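Local coordinates for protein aspartate aminotransferase, mitochondrial (Trypanosoma brucei brucei, PDB 4W5K) that probably catalyses the pyridoxal-phosphate-dependent transfer of an amino group between L-aspartate and 2-oxoglutarate, working as a homodimer, at residues I35-D40 with G248-R253; A69-E74 with Y288-V293; E74-C79 with I92-T97; Q241-N246 with H252-L257. The protein carries 1 engineered substitution. One frame throughout, in Å; residues are numbered along the deposited sequence. Where two conformers were deposited one is given.

Interaction 1 of 4, residues I35-D40 with G248-R253. With PLP (pyridoxal-5'-phosphate), chain C.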
# COMPACT_ATOMS: atom_id res chain seq x y z
N ILE A 35 -18.34 -14.44 -3.25
CA ILE A 35 -16.99 -14.05 -3.63
C ILE A 35 -16.92 -12.63 -4.16
O ILE A 35 -17.92 -12.07 -4.60
CB ILE A 35 -16.41 -15.01 -4.69
CG1 ILE A 35 -17.23 -14.95 -5.98
CG2 ILE A 35 -16.39 -16.44 -4.17
CD1 ILE A 35 -16.54 -15.63 -7.13
N GLY A 36 -15.74 -12.04 -4.10
CA GLY A 36 -15.58 -10.65 -4.48
C GLY A 36 -14.78 -10.46 -5.75
O GLY A 36 -14.52 -9.32 -6.14
N VAL A 37 -14.40 -11.56 -6.41
CA VAL A 37 -13.51 -11.49 -7.56
C VAL A 37 -14.06 -12.27 -8.77
O VAL A 37 -14.93 -13.13 -8.62
CB VAL A 37 -12.09 -12.03 -7.22
CG1 VAL A 37 -11.35 -11.07 -6.29
CG2 VAL A 37 -12.16 -13.40 -6.58
N TYR A 38 -13.56 -11.96 -9.96
CA TYR A 38 -14.00 -12.68 -11.15
C TYR A 38 -13.53 -14.14 -11.14
O TYR A 38 -12.46 -14.47 -10.60
CB TYR A 38 -13.49 -11.98 -12.43
CG TYR A 38 -14.01 -12.64 -13.71
CD1 TYR A 38 -15.33 -12.46 -14.12
CD2 TYR A 38 -13.18 -13.44 -14.49
CE1 TYR A 38 -15.82 -13.08 -15.28
CE2 TYR A 38 -13.66 -14.06 -15.66
CZ TYR A 38 -14.97 -13.86 -16.04
OH TYR A 38 -15.44 -14.49 -17.19
N ARG A 39 -14.35 -14.99 -11.75
CA ARG A 39 -14.01 -16.39 -12.03
C ARG A 39 -14.44 -16.72 -13.46
O ARG A 39 -15.41 -16.13 -13.95
CB ARG A 39 -14.74 -17.33 -11.06
CG ARG A 39 -14.30 -17.21 -9.62
CD ARG A 39 -12.95 -17.84 -9.49
NE ARG A 39 -12.43 -17.90 -8.13
CZ ARG A 39 -11.54 -17.04 -7.62
NH1 ARG A 39 -11.08 -16.03 -8.35
NH2 ARG A 39 -11.10 -17.21 -6.39
N ASP A 40 -13.73 -17.62 -14.13
CA ASP A 40 -14.14 -18.06 -15.47
C ASP A 40 -15.24 -19.10 -15.34
O ASP A 40 -15.69 -19.38 -14.23
CB ASP A 40 -12.93 -18.59 -16.28
CG ASP A 40 -12.30 -19.84 -15.70
OD1 ASP A 40 -12.90 -20.52 -14.84
OD2 ASP A 40 -11.16 -20.15 -16.11
N GLY A 248 -7.63 -7.88 -13.72
CA GLY A 248 -7.48 -9.07 -12.90
C GLY A 248 -6.28 -8.96 -11.94
O GLY A 248 -5.67 -9.97 -11.58
N LEU A 249 -5.96 -7.73 -11.55
CA LEU A 249 -4.74 -7.47 -10.74
C LEU A 249 -5.01 -7.29 -9.26
O LEU A 249 -4.13 -6.81 -8.54
CB LEU A 249 -4.02 -6.21 -11.25
CG LEU A 249 -3.27 -6.35 -12.58
CD1 LEU A 249 -2.85 -4.98 -13.07
CD2 LEU A 249 -2.05 -7.28 -12.44
N TYR A 250 -6.19 -7.72 -8.82
CA TYR A 250 -6.67 -7.57 -7.43
C TYR A 250 -5.59 -7.45 -6.35
O TYR A 250 -5.40 -6.37 -5.76
CB TYR A 250 -7.58 -8.76 -7.09
CG TYR A 250 -8.75 -8.98 -8.05
CD1 TYR A 250 -9.94 -8.26 -7.90
CD2 TYR A 250 -8.68 -9.92 -9.08
CE1 TYR A 250 -11.01 -8.46 -8.77
CE2 TYR A 250 -9.76 -10.13 -9.94
CZ TYR A 250 -10.91 -9.39 -9.78
OH TYR A 250 -11.98 -9.59 -10.62
N GLY A 251 -4.88 -8.55 -6.12
CA GLY A 251 -3.93 -8.58 -5.01
C GLY A 251 -2.65 -7.81 -5.23
O GLY A 251 -1.84 -7.66 -4.30
N HIS A 252 -2.43 -7.29 -6.43
CA HIS A 252 -1.21 -6.51 -6.64
C HIS A 252 -1.38 -5.01 -6.27
O HIS A 252 -0.39 -4.27 -6.22
CB HIS A 252 -0.74 -6.69 -8.08
CG HIS A 252 -0.11 -8.03 -8.32
ND1 HIS A 252 0.99 -8.47 -7.62
CD2 HIS A 252 -0.44 -9.04 -9.17
CE1 HIS A 252 1.33 -9.68 -8.04
NE2 HIS A 252 0.47 -10.04 -8.98
N ARG A 253 -2.63 -4.63 -5.99
CA ARG A 253 -3.02 -3.33 -5.42
C ARG A 253 -2.66 -2.17 -6.33
O ARG A 253 -1.80 -1.33 -5.98
CB ARG A 253 -2.39 -3.14 -4.03
CG ARG A 253 -2.53 -4.33 -3.07
CD ARG A 253 -3.98 -4.89 -3.01
NE ARG A 253 -4.92 -3.90 -2.46
CZ ARG A 253 -6.00 -3.46 -3.10
NH1 ARG A 253 -6.31 -3.88 -4.33
NH2 ARG A 253 -6.79 -2.55 -2.51
N1 PLP C . -14.98 0.53 -4.82
C2 PLP C . -15.87 -0.43 -5.25
C2A PLP C . -17.24 0.02 -5.65
C3 PLP C . -15.50 -1.77 -5.31
O3 PLP C . -16.37 -2.74 -5.72
C4 PLP C . -14.21 -2.15 -4.94
C4A PLP C . -13.77 -3.55 -5.23
O4A PLP C . -14.17 -4.46 -4.50
C5 PLP C . -13.31 -1.18 -4.50
C6 PLP C . -13.69 0.16 -4.46
C5A PLP C . -11.90 -1.57 -4.06
O4P PLP C . -11.09 -1.85 -5.17
P PLP C . -9.57 -2.14 -5.02
O1P PLP C . -9.33 -3.61 -4.86
O2P PLP C . -9.01 -1.38 -3.84
O3P PLP C . -8.96 -1.64 -6.31

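Interaction 2 of 4, residues A69-E74 with Y288-V293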
# COMPACT_ATOMS: atom_id res chain seq x y z
N ALA A 69 5.59 7.13 -13.51
CA ALA A 69 5.04 8.26 -14.28
C ALA A 69 4.28 7.81 -15.53
O ALA A 69 3.22 8.36 -15.84
CB ALA A 69 6.15 9.22 -14.67
N SER A 70 4.82 6.83 -16.25
CA SER A 70 4.15 6.36 -17.46
C SER A 70 2.82 5.69 -17.13
O SER A 70 1.84 5.81 -17.87
CB SER A 70 5.03 5.41 -18.26
OG SER A 70 5.33 4.22 -17.54
N PHE A 71 2.79 4.96 -16.02
CA PHE A 71 1.52 4.35 -15.56
C PHE A 71 0.48 5.43 -15.28
O PHE A 71 -0.68 5.33 -15.68
CB PHE A 71 1.75 3.50 -14.30
CG PHE A 71 0.50 3.17 -13.55
CD1 PHE A 71 -0.34 2.14 -13.99
CD2 PHE A 71 0.12 3.90 -12.43
CE1 PHE A 71 -1.51 1.84 -13.30
CE2 PHE A 71 -1.04 3.62 -11.73
CZ PHE A 71 -1.88 2.58 -12.18
N VAL A 72 0.89 6.46 -14.55
CA VAL A 72 -0.07 7.50 -14.20
C VAL A 72 -0.62 8.19 -15.46
O VAL A 72 -1.82 8.44 -15.56
CB VAL A 72 0.54 8.54 -13.23
CG1 VAL A 72 -0.45 9.69 -12.98
CG2 VAL A 72 0.93 7.86 -11.91
N GLU A 73 0.27 8.49 -16.40
CA GLU A 73 -0.13 9.08 -17.67
C GLU A 73 -1.14 8.20 -18.43
O GLU A 73 -2.16 8.71 -18.92
CB GLU A 73 1.10 9.31 -18.54
CG GLU A 73 0.83 9.97 -19.87
CD GLU A 73 2.11 10.38 -20.56
OE1 GLU A 73 2.10 10.52 -21.80
OE2 GLU A 73 3.14 10.54 -19.86
N GLU A 74 -0.86 6.90 -18.51
CA GLU A 74 -1.79 5.98 -19.19
C GLU A 74 -3.12 5.84 -18.43
O GLU A 74 -4.18 5.75 -19.05
CB GLU A 74 -1.16 4.60 -19.39
CG GLU A 74 0.03 4.56 -20.37
CD GLU A 74 -0.27 5.22 -21.70
OE1 GLU A 74 -1.25 4.83 -22.37
OE2 GLU A 74 0.51 6.13 -22.09
N TYR A 288 4.45 -3.73 -9.32
CA TYR A 288 4.07 -4.81 -10.26
C TYR A 288 2.87 -4.44 -11.12
O TYR A 288 2.92 -4.55 -12.35
CB TYR A 288 3.79 -6.10 -9.49
CG TYR A 288 3.51 -7.29 -10.39
CD1 TYR A 288 2.22 -7.61 -10.77
CD2 TYR A 288 4.54 -8.10 -10.84
CE1 TYR A 288 1.95 -8.69 -11.57
CE2 TYR A 288 4.29 -9.18 -11.64
CZ TYR A 288 2.99 -9.46 -12.01
OH TYR A 288 2.68 -10.54 -12.81
N GLY A 289 1.81 -3.99 -10.46
CA GLY A 289 0.58 -3.63 -11.18
C GLY A 289 0.84 -2.52 -12.18
O GLY A 289 0.38 -2.57 -13.32
N ALA A 290 1.59 -1.51 -11.75
CA ALA A 290 1.89 -0.35 -12.60
C ALA A 290 2.70 -0.73 -13.82
O ALA A 290 2.46 -0.22 -14.91
CB ALA A 290 2.62 0.74 -11.77
N TRP A 291 3.66 -1.65 -13.66
CA TRP A 291 4.41 -2.17 -14.78
C TRP A 291 3.51 -2.80 -15.82
O TRP A 291 3.62 -2.54 -17.02
CB TRP A 291 5.39 -3.24 -14.31
CG TRP A 291 6.66 -2.75 -13.71
CD1 TRP A 291 7.25 -1.52 -13.85
CD2 TRP A 291 7.52 -3.53 -12.87
NE1 TRP A 291 8.45 -1.51 -13.14
CE2 TRP A 291 8.63 -2.73 -12.54
CE3 TRP A 291 7.45 -4.84 -12.37
CZ2 TRP A 291 9.67 -3.19 -11.71
CZ3 TRP A 291 8.49 -5.30 -11.56
CH2 TRP A 291 9.58 -4.47 -11.24
N VAL A 292 2.61 -3.64 -15.33
CA VAL A 292 1.71 -4.43 -16.19
C VAL A 292 0.75 -3.52 -16.96
O VAL A 292 0.60 -3.67 -18.18
CB VAL A 292 0.91 -5.44 -15.36
CG1 VAL A 292 -0.28 -6.01 -16.20
CG2 VAL A 292 1.81 -6.55 -14.87
N VAL A 293 0.13 -2.58 -16.25
CA VAL A 293 -0.88 -1.73 -16.89
C VAL A 293 -0.18 -0.79 -17.88
O VAL A 293 -0.64 -0.62 -19.01
CB VAL A 293 -1.69 -0.97 -15.84
CG1 VAL A 293 -2.56 0.12 -16.48
CG2 VAL A 293 -2.60 -1.95 -15.08

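Interaction 3 of 4, residues E74-C79 with I92-T97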
# COMPACT_ATOMS: atom_id res chain seq x y z
N GLU A 74 -0.86 6.90 -18.51
CA GLU A 74 -1.79 5.98 -19.19
C GLU A 74 -3.12 5.84 -18.43
O GLU A 74 -4.18 5.75 -19.05
CB GLU A 74 -1.16 4.60 -19.39
CG GLU A 74 0.03 4.56 -20.37
CD GLU A 74 -0.27 5.22 -21.70
OE1 GLU A 74 -1.25 4.83 -22.37
OE2 GLU A 74 0.51 6.13 -22.09
N ALA A 75 -3.06 5.83 -17.10
CA ALA A 75 -4.29 5.77 -16.29
C ALA A 75 -5.17 6.98 -16.56
O ALA A 75 -6.39 6.84 -16.76
CB ALA A 75 -3.96 5.69 -14.82
N GLN A 76 -4.57 8.17 -16.58
CA GLN A 76 -5.30 9.39 -16.95
C GLN A 76 -5.98 9.27 -18.31
O GLN A 76 -7.17 9.61 -18.46
CB GLN A 76 -4.36 10.59 -17.00
CG GLN A 76 -3.79 11.00 -15.68
CD GLN A 76 -2.80 12.14 -15.85
OE1 GLN A 76 -1.99 12.13 -16.78
NE2 GLN A 76 -2.91 13.16 -15.01
N LYS A 77 -5.22 8.84 -19.31
CA LYS A 77 -5.74 8.78 -20.68
C LYS A 77 -6.87 7.74 -20.81
O LYS A 77 -7.84 7.96 -21.57
CB LYS A 77 -4.61 8.47 -21.67
CG LYS A 77 -3.65 9.65 -21.85
CD LYS A 77 -2.67 9.42 -22.99
CE LYS A 77 -1.79 8.21 -22.75
NZ LYS A 77 -0.67 8.12 -23.75
N LEU A 78 -6.75 6.64 -20.07
CA LEU A 78 -7.78 5.59 -20.10
C LEU A 78 -9.05 6.09 -19.42
O LEU A 78 -10.16 5.85 -19.92
CB LEU A 78 -7.28 4.30 -19.41
CG LEU A 78 -8.34 3.20 -19.25
CD1 LEU A 78 -8.78 2.66 -20.60
CD2 LEU A 78 -7.81 2.08 -18.36
N CYS A 79 -8.89 6.83 -18.32
CA CYS A 79 -10.04 7.35 -17.57
C CYS A 79 -10.79 8.41 -18.38
O CYS A 79 -12.03 8.32 -18.59
CB CYS A 79 -9.59 7.93 -16.22
SG CYS A 79 -10.97 8.68 -15.27
N ILE A 92 -5.37 18.33 -14.42
CA ILE A 92 -5.71 17.19 -13.58
C ILE A 92 -4.53 16.68 -12.76
O ILE A 92 -3.49 16.26 -13.29
CB ILE A 92 -6.29 16.03 -14.42
CG1 ILE A 92 -7.48 16.52 -15.23
CG2 ILE A 92 -6.75 14.89 -13.51
CD1 ILE A 92 -8.21 15.39 -15.98
N ALA A 93 -4.70 16.73 -11.44
CA ALA A 93 -3.70 16.22 -10.50
C ALA A 93 -3.89 14.71 -10.30
O ALA A 93 -4.98 14.28 -9.94
CB ALA A 93 -3.81 16.97 -9.17
N SER A 94 -2.85 13.91 -10.50
CA SER A 94 -3.01 12.46 -10.49
C SER A 94 -1.86 11.75 -9.83
O SER A 94 -0.73 12.24 -9.83
CB SER A 94 -3.17 11.90 -11.92
OG SER A 94 -4.29 12.47 -12.60
N CYS A 95 -2.16 10.56 -9.30
CA CYS A 95 -1.12 9.68 -8.76
C CYS A 95 -1.56 8.21 -8.76
O CYS A 95 -2.74 7.87 -8.85
CB CYS A 95 -0.74 10.11 -7.33
SG CYS A 95 -2.03 9.85 -6.06
N GLN A 96 -0.57 7.34 -8.66
CA GLN A 96 -0.79 5.93 -8.44
C GLN A 96 -1.23 5.71 -7.00
O GLN A 96 -0.80 6.43 -6.10
CB GLN A 96 0.51 5.16 -8.74
CG GLN A 96 0.47 3.66 -8.44
CD GLN A 96 1.75 2.94 -8.85
OE1 GLN A 96 2.56 3.48 -9.59
NE2 GLN A 96 1.89 1.70 -8.43
N THR A 97 -2.10 4.72 -6.78
CA THR A 97 -2.61 4.43 -5.45
C THR A 97 -2.72 2.93 -5.20
O THR A 97 -2.60 2.13 -6.13
CB THR A 97 -4.01 5.04 -5.24
OG1 THR A 97 -4.87 4.52 -6.28
CG2 THR A 97 -3.97 6.59 -5.34

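Interaction 4 of 4, residues Q241-N246 with H252-L257. Engineered in segment 241-246: Ala245 (natural residue Lys). With PLP (pyridoxal-5'-phosphate), chain C.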
# COMPACT_ATOMS: atom_id res chain seq x y z
N GLN A 241 -9.83 5.29 -9.34
CA GLN A 241 -9.82 4.35 -10.46
C GLN A 241 -9.11 3.04 -10.06
O GLN A 241 -7.93 3.05 -9.70
CB GLN A 241 -9.13 5.02 -11.67
CG GLN A 241 -8.89 4.14 -12.87
CD GLN A 241 -8.18 4.90 -13.98
OE1 GLN A 241 -7.35 5.77 -13.71
NE2 GLN A 241 -8.46 4.53 -15.24
N SER A 242 -9.83 1.92 -10.14
CA SER A 242 -9.27 0.61 -9.80
C SER A 242 -8.88 -0.21 -11.03
O SER A 242 -9.64 -0.28 -12.00
CB SER A 242 -10.27 -0.19 -8.96
OG SER A 242 -9.80 -1.52 -8.74
N PHE A 243 -7.72 -0.86 -10.96
CA PHE A 243 -7.32 -1.80 -11.99
C PHE A 243 -7.44 -3.24 -11.54
O PHE A 243 -7.00 -4.17 -12.24
CB PHE A 243 -5.89 -1.46 -12.46
CG PHE A 243 -5.82 -0.13 -13.14
CD1 PHE A 243 -6.49 0.07 -14.34
CD2 PHE A 243 -5.19 0.94 -12.54
CE1 PHE A 243 -6.48 1.32 -14.96
CE2 PHE A 243 -5.16 2.19 -13.17
CZ PHE A 243 -5.80 2.38 -14.37
N SER A 244 -8.09 -3.45 -10.40
CA SER A 244 -8.21 -4.79 -9.83
C SER A 244 -9.05 -5.71 -10.68
O SER A 244 -8.60 -6.79 -11.07
CB SER A 244 -8.78 -4.72 -8.41
OG SER A 244 -7.85 -4.08 -7.54
N ALA A 245 -10.29 -5.31 -10.97
CA ALA A 245 -11.13 -6.20 -11.77
C ALA A 245 -10.80 -6.17 -13.27
O ALA A 245 -10.78 -7.22 -13.93
CB ALA A 245 -12.60 -5.87 -11.54
N ASN A 246 -10.59 -4.98 -13.84
CA ASN A 246 -10.50 -4.92 -15.29
C ASN A 246 -9.17 -5.43 -15.84
O ASN A 246 -9.07 -5.77 -17.02
CB ASN A 246 -10.84 -3.50 -15.85
CG ASN A 246 -9.96 -2.40 -15.34
OD1 ASN A 246 -8.99 -2.63 -14.64
ND2 ASN A 246 -10.31 -1.16 -15.72
N HIS A 252 -2.43 -7.29 -6.43
CA HIS A 252 -1.21 -6.51 -6.64
C HIS A 252 -1.38 -5.01 -6.27
O HIS A 252 -0.39 -4.27 -6.22
CB HIS A 252 -0.74 -6.69 -8.08
CG HIS A 252 -0.11 -8.03 -8.32
ND1 HIS A 252 0.99 -8.47 -7.62
CD2 HIS A 252 -0.44 -9.04 -9.17
CE1 HIS A 252 1.33 -9.68 -8.04
NE2 HIS A 252 0.47 -10.04 -8.98
N ARG A 253 -2.63 -4.63 -5.99
CA ARG A 253 -3.02 -3.33 -5.42
C ARG A 253 -2.66 -2.17 -6.33
O ARG A 253 -1.80 -1.33 -5.98
CB ARG A 253 -2.39 -3.14 -4.03
CG ARG A 253 -2.53 -4.33 -3.07
CD ARG A 253 -3.98 -4.89 -3.01
NE ARG A 253 -4.92 -3.90 -2.46
CZ ARG A 253 -6.00 -3.46 -3.10
NH1 ARG A 253 -6.31 -3.88 -4.33
NH2 ARG A 253 -6.79 -2.55 -2.51
N CYS A 254 -3.36 -2.09 -7.45
CA CYS A 254 -3.04 -1.15 -8.50
C CYS A 254 -4.26 -0.28 -8.79
O CYS A 254 -5.32 -0.80 -9.14
CB CYS A 254 -2.62 -1.89 -9.77
SG CYS A 254 -2.10 -0.83 -11.11
N GLY A 255 -4.09 1.03 -8.61
CA GLY A 255 -5.13 1.99 -8.97
C GLY A 255 -4.54 3.37 -9.20
O GLY A 255 -3.31 3.55 -9.12
N ALA A 256 -5.41 4.34 -9.50
CA ALA A 256 -4.98 5.74 -9.62
C ALA A 256 -6.08 6.66 -9.09
O ALA A 256 -7.26 6.31 -9.04
CB ALA A 256 -4.64 6.09 -11.10
N LEU A 257 -5.65 7.85 -8.70
CA LEU A 257 -6.49 8.92 -8.20
C LEU A 257 -6.32 10.14 -9.10
O LEU A 257 -5.20 10.47 -9.47
CB LEU A 257 -6.11 9.25 -6.76
CG LEU A 257 -6.72 10.51 -6.15
CD1 LEU A 257 -8.24 10.36 -6.04
CD2 LEU A 257 -6.14 10.70 -4.78
N1 PLP C . -14.98 0.53 -4.82
C2 PLP C . -15.87 -0.43 -5.25
C2A PLP C . -17.24 0.02 -5.65
C3 PLP C . -15.50 -1.77 -5.31
O3 PLP C . -16.37 -2.74 -5.72
C4 PLP C . -14.21 -2.15 -4.94
C4A PLP C . -13.77 -3.55 -5.23
O4A PLP C . -14.17 -4.46 -4.50
C5 PLP C . -13.31 -1.18 -4.50
C6 PLP C . -13.69 0.16 -4.46
C5A PLP C . -11.90 -1.57 -4.06
O4P PLP C . -11.09 -1.85 -5.17
P PLP C . -9.57 -2.14 -5.02
O1P PLP C . -9.33 -3.61 -4.86
O2P PLP C . -9.01 -1.38 -3.84
O3P PLP C . -8.96 -1.64 -6.31
O HOH W 1 -5.18 -4.08 -8.16

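Interaction 1 of 4, residues I35-D40 with G248-R253
The CG1 methyl of Val37 rests over one face of the Tyr250 ring, whose hydroxyl reaches past it to the backbone of Tyr38. Val37 CG1 sits 3.6 Å from the centroid of the Tyr250 ring and 13° off the ring normal, a CH-pi contact almost over the centre of the face. Val37 CG1 is anti to its own carbonyl carbon (chi1 -71°), which turns this branch onto the ring. A beta-branched residue suits the place, since CB as well as CG1 bears on the same face, with Val37 CB 3.9 Å from Tyr250 CZ. The polar tip is used at the same time: Tyr38 N donates to Tyr250 OH at 2.9 Å in a fairly straight bond. Tyr38 CB also touches this hydroxyl, while the Tyr38 ring turns away and its OH is hydrogen-bonded to Arg316. Tyrosine thus offers a broad apolar plate and a far-reaching acceptor for a loop amide. The other end of Tyr250 is tied to the cofactor site. Its carbonyl O accepts from both Arg253 N and Arg253 NH1, the latter at 3.0 Å. Bent at chi2 and chi3, the Arg253 chain folds back so that its guanidinium meets the phosphate edge-on: Arg253 NH2 to PLP O2P is 2.8 Å and nearly straight at 173°. Tyr62 of the second subunit packs edge-to-face with Tyr250 and is also hydrogen-bonded to PLP, and Tyr282 O of that subunit accepts from Arg253 NH2. This is the phosphate-binding side of an aspartate aminotransferase active site, built at the dimer interface.

Interaction 2 of 4, residues A69-E74 with Y288-V293
Phe71 meets Ala290 with its ring face and Val293 with its ring edge, so one aromatic side chain wedges between two helices. Ala290 CB stands 4.1 Å from the centroid of the Phe71 ring, 26° off the normal, in a CH-pi contact displaced toward CG; Phe71 CG to Ala290 CB is 3.7 Å. At the rim, Phe71 CE1 lies 3.8 Å from Val293 CG1, and Val293 CB is level with the ring plane. CG of Phe71 points anti to the backbone N (chi1 164°), carrying the ring out from its own helix toward helix 287-297. Alanine suits the closest point because its small side chain lets the backbones come near: Phe71 CA and Ala290 CA are only 5.6 Å apart. One helical turn on, the branched Val293 bears on the ring's edge.

Further out, Phe243 meets the Phe71 ring at a steep angle of about 75°, and Cys254 and Gln96 also touch it. Ser70 OG is hydrogen-bonded to Ser294 OG, linking the helices, and Glu74 OE2 forms a salt bridge with Lys298, just past the end of helix 287-297. Leu249 packs on Val293 from the loop that precedes strand 255-260. The contact is a close helix-helix junction in which helices 69-80 and 287-297 meet beside the edge of the large mixed sheet of the PLP-dependent aminotransferase fold.

Interaction 3 of 4, residues E74-C79 with I92-T97
Gln76 reaches from helix 69-80 to Ser94 on strand 92-97, a helix-on-sheet contact at one edge of the mixed sheet of the aminotransferase fold. From CB, which heads toward the strand, the chain places CG anti to the carbonyl carbon (chi1 -67°) and then runs extended, giving it the span to cross from helix to sheet. Gln76 CG already touches Ser94, lying 3.4 Å from its OG. The amide carbon CD of Gln76 follows at 3.6 Å from Ser94 OG, so CG and the amide carbon both lie alongside the hydroxyl before the amide nitrogen meets it. Gln76 NE2 also passes 3.6 Å from Ile92 O. A long, flexible amide suits this crossing because its N-H can reach a small serine whose hydroxyl stays close to the strand.

Ser94 OG is hydrogen-bonded to His258 ND1 of the adjacent strand as well, so the hydroxyl joins helix and two strands. Within the helix, Lys77 NZ and Glu74 OE2 form a salt bridge on the syn side of the carboxylate. At the tip of the glutamine, Gln76 NE2 donates to Ser94 OG over 2.9 Å at an N-H...O angle of 154°, with the oxygen 18° out of the amide plane.

Interaction 4 of 4, residues Q241-N246 with H252-L257
The ring of Phe243 has Cys254 O at its edge, near its plane, while Gly255 CA approaches obliquely, 3.7 Å from Phe243 CD2. Cys254 SG adds a sulfur-aromatic contact, also oblique, 5.0 Å from the centroid of the same ring. The Arg253 guanidinium has the PLP phosphate and Ser244 OG at its edge, in its plane.

The two strands run antiparallel. Gln241 and Ala256 form a hydrogen-bonded pair joined by two backbone bonds, N to O each way; Ser242 and Gly255 form the next, non-hydrogen-bonded pair. Glycine suits that position because Gln241 O comes within 3.1 Å of Gly255 CA, and a side-chain CB would run into it. Phe243 N donates to Cys254 O at 3.0 Å.

Ser242 OG accepts from Ser244 N in an ST turn, which positions the hydroxyl to donate to PLP O3P at 2.6 Å. Its chi1 of 174° sets OG anti to the backbone N, facing the phosphate. Ser244 OG lies 2.9 Å from PLP O3P and near O1P too, and a water donates to it while accepting from Cys254 N. At Ala245, an engineered residue, the family normally has the lysine that forms the Schiff base with PLP, so the aldehyde is probably left without that link. Arg253 covers O1P and O2P, and its positive charge would be expected to stabilise the phosphate and hold the cofactor by that end.

Interactions 3 and 4 share the large mixed sheet: strand 92-97 is the neighbour of 255-260, which pairs with 238-242, and their centres lie about 11 Å apart. Helix 69-80 serves both interaction 2 and interaction 3, centres about 9 Å apart, with Glu74 in common. Interactions 1 and 4 share His252 and Arg253, their centres about 10 Å apart, at the cofactor phosphate and beside the second subunit. Along the chain, interaction 3 closes before interaction 4 opens, and both fall within the span bridged by interaction 2, whose segments alternate with those of interaction 1. Interactions 2 and 4, centres about 10 Å apart, touch, so that packing runs from the sheet edge toward the active site.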